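PDB 6Z3U: CYCLIN domain-containing protein from Chaetomium thermophilum, which probably acts as the cyclin H-type regulatory subunit of the CDK-activating kinase complex, switching on its cyclin-dependent kinase partner together with MAT1. Local coordinates for residues 231-236 with 326-331. Residues are numbered along the deposited sequence; the frame is centred on the assembly and turned at random.
Sequences YFHFTP and RDMLSK
A Met-aromatic contact, in which Met328 meets the ring edges of His233 and Phe234, joins the short helix 230-233 and the turn after it to helix 313-330, all within the cyclin C-terminal domain. The CG of Met328 lies anti to the backbone N (chi1 -179°), which carries the long, unbranched chain away from its helix and across the 10.1 Å between the CA atoms of His233 and Met328. The polarisable sulfur SD meets the edge of the Phe234 ring, 4.0 Å from CE2 and almost in the ring plane, 89° off the normal. There the chain bends, and the methyl CE comes to the edge of the imidazole, 3.9 Å from the ring carbon His233 CD2. His233 suits this place because it is two-sided: ND1 is hydrogen-bonded to the carbonyl of Phe23, which ties the ring to the N-terminal region, while the CD2 edge lies beside the thioether. His233 CB sits 3.7 Å above the Phe234 ring plane, offset toward the rim. The flat, apolar ring of Phe234 suits a buried site lined by Thr321, Ala324, Cys325 and Ile239. The Met-aromatic contact thus links two helices of the all-helical cyclin fold.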
ATOM      1  N   TYR A 231      -2.381 -18.464   1.484  1.00 54.18           N
ATOM      2  CA  TYR A 231      -2.157 -17.269   0.675  1.00 49.40           C
ATOM      3  C   TYR A 231      -1.437 -17.588  -0.628  1.00 51.90           C
ATOM      4  O   TYR A 231      -1.662 -16.915  -1.640  1.00 49.40           O
ATOM      5  CB  TYR A 231      -1.356 -16.237   1.472  1.00 48.11           C
ATOM      6  CG  TYR A 231      -2.179 -15.399   2.424  1.00 44.20           C
ATOM      7  CD1 TYR A 231      -3.154 -15.975   3.225  1.00 47.87           C
ATOM      8  CD2 TYR A 231      -1.968 -14.031   2.530  1.00 43.03           C
ATOM      9  CE1 TYR A 231      -3.904 -15.211   4.097  1.00 40.54           C
ATOM     10  CE2 TYR A 231      -2.712 -13.259   3.401  1.00 45.07           C
ATOM     11  CZ  TYR A 231      -3.677 -13.855   4.183  1.00 41.08           C
ATOM     12  OH  TYR A 231      -4.420 -13.092   5.050  1.00 45.36           O
ATOM     13  N   PHE A 232      -0.580 -18.612  -0.631  1.00 54.87           N
ATOM     14  CA  PHE A 232       0.239 -18.894  -1.801  1.00 56.95           C
ATOM     15  C   PHE A 232      -0.537 -19.568  -2.926  1.00 57.66           C
ATOM     16  O   PHE A 232      -0.121 -19.478  -4.086  1.00 58.88           O
ATOM     17  CB  PHE A 232       1.427 -19.787  -1.422  1.00 54.39           C
ATOM     18  CG  PHE A 232       2.336 -19.188  -0.387  1.00 47.60           C
ATOM     19  CD1 PHE A 232       2.986 -17.988  -0.622  1.00 44.67           C
ATOM     20  CD2 PHE A 232       2.557 -19.840   0.814  1.00 39.90           C
ATOM     21  CE1 PHE A 232       3.825 -17.443   0.329  1.00 38.57           C
ATOM     22  CE2 PHE A 232       3.395 -19.299   1.766  1.00 39.15           C
ATOM     23  CZ  PHE A 232       4.030 -18.100   1.523  1.00 37.63           C
ATOM     24  N   HIS A 233      -1.651 -20.232  -2.615  1.00 61.76           N
ATOM     25  CA  HIS A 233      -2.391 -20.999  -3.603  1.00 61.87           C
ATOM     26  C   HIS A 233      -3.802 -20.493  -3.855  1.00 61.18           C
ATOM     27  O   HIS A 233      -4.450 -20.976  -4.790  1.00 54.22           O
ATOM     28  CB  HIS A 233      -2.468 -22.473  -3.173  1.00 65.49           C
ATOM     29  CG  HIS A 233      -1.162 -23.029  -2.701  1.00 57.82           C
ATOM     30  ND1 HIS A 233      -0.033 -23.050  -3.490  1.00 52.53           N
ATOM     31  CD2 HIS A 233      -0.804 -23.580  -1.516  1.00 64.11           C
ATOM     32  CE1 HIS A 233       0.964 -23.591  -2.814  1.00 63.41           C
ATOM     33  NE2 HIS A 233       0.522 -23.922  -1.614  1.00 64.47           N
ATOM     34  N   PHE A 234      -4.295 -19.540  -3.067  1.00 55.52           N
ATOM     35  CA  PHE A 234      -5.674 -19.092  -3.182  1.00 51.12           C
ATOM     36  C   PHE A 234      -5.745 -17.582  -3.025  1.00 49.88           C
ATOM     37  O   PHE A 234      -4.878 -16.958  -2.406  1.00 50.47           O
ATOM     38  CB  PHE A 234      -6.568 -19.777  -2.143  1.00 48.01           C
ATOM     39  CG  PHE A 234      -6.504 -21.275  -2.189  1.00 49.92           C
ATOM     40  CD1 PHE A 234      -7.196 -21.982  -3.159  1.00 52.74           C
ATOM     41  CD2 PHE A 234      -5.750 -21.978  -1.264  1.00 54.50           C
ATOM     42  CE1 PHE A 234      -7.137 -23.360  -3.205  1.00 58.10           C
ATOM     43  CE2 PHE A 234      -5.688 -23.356  -1.305  1.00 65.81           C
ATOM     44  CZ  PHE A 234      -6.383 -24.050  -2.276  1.00 69.44           C
ATOM     45  N   THR A 235      -6.774 -17.012  -3.598  1.00 52.30           N
ATOM     46  CA  THR A 235      -7.069 -15.589  -3.607  1.00 44.10           C
ATOM     47  C   THR A 235      -7.836 -15.201  -2.346  1.00 46.46           C
ATOM     48  O   THR A 235      -8.573 -16.020  -1.790  1.00 58.32           O
ATOM     49  CB  THR A 235      -7.892 -15.246  -4.846  1.00 48.65           C
ATOM     50  OG1 THR A 235      -7.147 -15.595  -6.019  1.00 56.68           O
ATOM     51  CG2 THR A 235      -8.235 -13.773  -4.904  1.00 56.09           C
ATOM     52  N   PRO A 236      -7.677 -13.966  -1.855  1.00 43.29           N
ATOM     53  CA  PRO A 236      -8.452 -13.554  -0.671  1.00 50.89           C
ATOM     54  C   PRO A 236      -9.937 -13.858  -0.775  1.00 50.06           C
ATOM     55  O   PRO A 236     -10.549 -14.259   0.222  1.00 49.79           O
ATOM     56  CB  PRO A 236      -8.175 -12.049  -0.592  1.00 50.49           C
ATOM     57  CG  PRO A 236      -6.786 -11.923  -1.119  1.00 55.76           C
ATOM     58  CD  PRO A 236      -6.665 -12.955  -2.219  1.00 54.11           C
ATOM     59  N   ARG A 326     -10.842 -25.175   1.381  1.00 73.10           N
ATOM     60  CA  ARG A 326     -11.553 -25.559   2.595  1.00 63.39           C
ATOM     61  C   ARG A 326     -10.831 -26.690   3.317  1.00 71.60           C
ATOM     62  O   ARG A 326     -10.780 -26.716   4.553  1.00 72.98           O
ATOM     63  CB  ARG A 326     -12.983 -25.971   2.247  1.00 65.92           C
ATOM     64  CG  ARG A 326     -13.950 -25.929   3.414  1.00 66.69           C
ATOM     65  CD  ARG A 326     -15.320 -26.453   3.005  1.00 72.08           C
ATOM     66  NE  ARG A 326     -16.312 -26.333   4.071  1.00 75.50           N
ATOM     67  CZ  ARG A 326     -16.520 -27.245   5.018  1.00 78.56           C
ATOM     68  NH1 ARG A 326     -15.801 -28.361   5.051  1.00 83.82           N
ATOM     69  NH2 ARG A 326     -17.451 -27.039   5.940  1.00 77.68           N
ATOM     70  N   ASP A 327     -10.262 -27.632   2.562  1.00 75.51           N
ATOM     71  CA  ASP A 327      -9.559 -28.753   3.175  1.00 75.55           C
ATOM     72  C   ASP A 327      -8.206 -28.325   3.733  1.00 66.52           C
ATOM     73  O   ASP A 327      -7.785 -28.806   4.792  1.00 63.30           O
ATOM     74  CB  ASP A 327      -9.390 -29.879   2.154  1.00 81.90           C
ATOM     75  CG  ASP A 327     -10.715 -30.498   1.742  1.00 86.37           C
ATOM     76  OD1 ASP A 327     -11.622 -30.594   2.596  1.00 79.19           O
ATOM     77  OD2 ASP A 327     -10.853 -30.884   0.562  1.00 92.15           O
ATOM     78  N   MET A 328      -7.509 -27.425   3.036  1.00 71.37           N
ATOM     79  CA  MET A 328      -6.227 -26.940   3.538  1.00 67.30           C
ATOM     80  C   MET A 328      -6.397 -26.203   4.861  1.00 62.69           C
ATOM     81  O   MET A 328      -5.589 -26.370   5.782  1.00 57.58           O
ATOM     82  CB  MET A 328      -5.566 -26.033   2.499  1.00 66.42           C
ATOM     83  CG  MET A 328      -4.208 -25.500   2.931  1.00 65.06           C
ATOM     84  SD  MET A 328      -3.266 -24.750   1.586  1.00 59.73           S
ATOM     85  CE  MET A 328      -1.757 -25.713   1.666  1.00 66.12           C
ATOM     86  N   LEU A 329      -7.443 -25.381   4.973  1.00 61.77           N
ATOM     87  CA  LEU A 329      -7.660 -24.616   6.197  1.00 57.55           C
ATOM     88  C   LEU A 329      -8.045 -25.518   7.364  1.00 60.96           C
ATOM     89  O   LEU A 329      -7.643 -25.270   8.507  1.00 63.27           O
ATOM     90  CB  LEU A 329      -8.744 -23.562   5.967  1.00 56.59           C
ATOM     91  CG  LEU A 329      -8.272 -22.166   5.565  1.00 55.45           C
ATOM     92  CD1 LEU A 329      -7.359 -22.218   4.350  1.00 62.78           C
ATOM     93  CD2 LEU A 329      -9.470 -21.264   5.303  1.00 57.69           C
ATOM     94  N   SER A 330      -8.829 -26.565   7.100  1.00 60.46           N
ATOM     95  CA  SER A 330      -9.338 -27.402   8.179  1.00 61.97           C
ATOM     96  C   SER A 330      -8.228 -28.042   9.006  1.00 63.14           C
ATOM     97  O   SER A 330      -8.460 -28.383  10.171  1.00 62.21           O
ATOM     98  CB  SER A 330     -10.242 -28.493   7.602  1.00 76.78           C
ATOM     99  OG  SER A 330      -9.485 -29.440   6.867  1.00 86.66           O
ATOM    100  N   LYS A 331      -7.034 -28.214   8.437  1.00 64.80           N
ATOM    101  CA  LYS A 331      -5.948 -28.881   9.146  1.00 63.77           C
ATOM    102  C   LYS A 331      -5.314 -28.018  10.228  1.00 58.90           C
ATOM    103  O   LYS A 331      -4.515 -28.538  11.016  1.00 58.98           O
ATOM    104  CB  LYS A 331      -4.876 -29.319   8.145  1.00 63.37           C
ATOM    105  CG  LYS A 331      -5.311 -30.457   7.233  1.00 63.39           C
ATOM    106  CD  LYS A 331      -4.291 -30.730   6.137  1.00 62.80           C
ATOM    107  CE  LYS A 331      -4.202 -29.557   5.173  1.00 73.27           C
ATOM    108  NZ  LYS A 331      -3.403 -29.865   3.956  1.00 87.86           N
TER